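PDB 3OZY: putative mandelate racemase from Bordetella bronchiseptica, which is of unknown function but, as an enolase superfamily member holding magnesium and m-xylarate, probably acts on an acid sugar. Local coordinates for residues S53-L58 against P379-G384. Residues are numbered along the deposited sequence; the frame is centred on the assembly and turned at random.
Sequences SGPYDL and PAIGAG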
loop_
_atom_site.group_PDB
_atom_site.type_symbol
_atom_site.label_atom_id
_atom_site.label_comp_id
_atom_site.label_asym_id
_atom_site.label_seq_id
_atom_site.Cartn_x
_atom_site.Cartn_y
_atom_site.Cartn_z
ATOM N N SER A 53 -10.876 10.272 -0.114
ATOM C CA SER A 53 -10.751 10.315 -1.566
ATOM C C SER A 53 -11.308 9.054 -2.242
ATOM O O SER A 53 -12.131 8.324 -1.678
ATOM C CB SER A 53 -9.286 10.575 -1.947
ATOM O OG SER A 53 -9.129 10.827 -3.334
ATOM N N GLY A 54 -10.863 8.820 -3.468
ATOM C CA GLY A 54 -11.336 7.706 -4.273
ATOM C C GLY A 54 -10.722 7.814 -5.655
ATOM O O GLY A 54 -10.045 8.792 -5.950
ATOM N N PRO A 55 -10.950 6.822 -6.520
ATOM C CA PRO A 55 -11.746 5.626 -6.243
ATOM C C PRO A 55 -10.986 4.603 -5.403
ATOM O O PRO A 55 -9.858 4.204 -5.722
ATOM C CB PRO A 55 -12.034 5.066 -7.643
ATOM C CG PRO A 55 -10.881 5.558 -8.486
ATOM C CD PRO A 55 -10.492 6.894 -7.920
ATOM N N TYR A 56 -11.629 4.204 -4.313
ATOM C CA TYR A 56 -11.225 3.060 -3.504
ATOM C C TYR A 56 -12.535 2.407 -3.087
ATOM O O TYR A 56 -13.503 3.114 -2.768
ATOM C CB TYR A 56 -10.520 3.492 -2.218
ATOM C CG TYR A 56 -9.296 4.374 -2.340
ATOM C CD1 TYR A 56 -8.077 3.857 -2.758
ATOM C CD2 TYR A 56 -9.345 5.700 -1.946
ATOM C CE1 TYR A 56 -6.940 4.660 -2.830
ATOM C CE2 TYR A 56 -8.228 6.507 -2.013
ATOM C CZ TYR A 56 -7.022 5.979 -2.444
ATOM O OH TYR A 56 -5.898 6.788 -2.502
ATOM N N ASP A 57 -12.566 1.077 -3.045
ATOM C CA ASP A 57 -13.791 0.374 -2.664
ATOM C C ASP A 57 -14.374 0.919 -1.361
ATOM O O ASP A 57 -13.671 1.041 -0.356
ATOM C CB ASP A 57 -13.532 -1.119 -2.517
ATOM C CG ASP A 57 -14.797 -1.885 -2.225
ATOM O OD1 ASP A 57 -15.531 -2.197 -3.185
ATOM O OD2 ASP A 57 -15.074 -2.148 -1.031
ATOM N N LEU A 58 -15.668 1.229 -1.372
ATOM C CA LEU A 58 -16.278 1.903 -0.233
ATOM C C LEU A 58 -16.372 1.009 1.001
ATOM O O LEU A 58 -16.248 1.509 2.116
ATOM C CB LEU A 58 -17.660 2.463 -0.580
ATOM C CG LEU A 58 -17.702 3.570 -1.631
ATOM C CD1 LEU A 58 -19.123 4.131 -1.706
ATOM C CD2 LEU A 58 -16.709 4.686 -1.325
ATOM N N PRO A 379 -20.666 0.291 -8.608
ATOM C CA PRO A 379 -19.226 0.459 -8.832
ATOM C C PRO A 379 -18.884 1.929 -9.080
ATOM O O PRO A 379 -19.731 2.683 -9.563
ATOM C CB PRO A 379 -18.994 -0.354 -10.102
ATOM C CG PRO A 379 -20.271 -0.160 -10.873
ATOM C CD PRO A 379 -21.359 -0.186 -9.821
ATOM N N ALA A 380 -17.662 2.344 -8.763
ATOM C CA ALA A 380 -17.252 3.722 -9.030
ATOM C C ALA A 380 -16.645 3.897 -10.420
ATOM O O ALA A 380 -16.858 4.919 -11.077
ATOM C CB ALA A 380 -16.256 4.213 -7.969
ATOM N N ILE A 381 -15.881 2.911 -10.872
ATOM C CA ILE A 381 -15.042 3.093 -12.048
ATOM C C ILE A 381 -14.773 1.744 -12.692
ATOM O O ILE A 381 -14.677 0.722 -12.009
ATOM C CB ILE A 381 -13.722 3.844 -11.665
ATOM C CG1 ILE A 381 -12.964 4.334 -12.896
ATOM C CG2 ILE A 381 -12.835 2.997 -10.741
ATOM C CD1 ILE A 381 -11.897 5.368 -12.562
ATOM N N GLY A 382 -14.684 1.730 -14.014
ATOM C CA GLY A 382 -14.359 0.521 -14.742
ATOM C C GLY A 382 -12.885 0.211 -14.658
ATOM O O GLY A 382 -12.118 0.996 -14.094
ATOM N N ALA A 383 -12.481 -0.917 -15.230
ATOM C CA ALA A 383 -11.106 -1.387 -15.084
ATOM C C ALA A 383 -10.112 -0.376 -15.632
ATOM O O ALA A 383 -10.293 0.167 -16.732
ATOM C CB ALA A 383 -10.936 -2.732 -15.781
ATOM N N GLY A 384 -9.050 -0.129 -14.872
ATOM C CA GLY A 384 -7.981 0.746 -15.314
ATOM C C GLY A 384 -7.056 0.109 -16.340
ATOM O O GLY A 384 -7.184 -1.068 -16.683
#
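P55 meets A380 and I381 through carbon atoms alone. The methyl branch CG2 of I381 lies against the P55 ring, with CG2 3.8 Å from P55 CB and 3.9 Å from P55 CG. It thus touches two adjacent ring carbons rather than one. With CG1 of I381 anti to the backbone N (chi1 -167°), CG2 falls between that N and the carbonyl carbon, and from there it reaches the proline. The methyl of A380 adds a looser apolar touch, its CB 4.3 Å from P55 CB. Only about 100 Å² is buried in all, and none of the three residues is fully buried.

The peptide bond between G54 and P55 is cis. The CB of P55 points toward 379-384.

Polar groups hold each loop separately. D57 is the N-cap of helix 58-73: its OD2 accepts from the backbone N of V60, and its OD1 forms a salt bridge with R63 of the second subunit.

The contact joins the loop between strand 48-50 and helix 58-73 to the C-terminal tail that follows helix 367-372. In the enolase superfamily the N-terminal domain and the C-terminal part of the chain together form the capping domain over the beta-alpha barrel, and this pairing is consistent with that. The backbone of A380 hydrogen-bonds to L31 and N32, its side chain touches strand 32-42, and N96 of the second subunit packs on both P55 and I381.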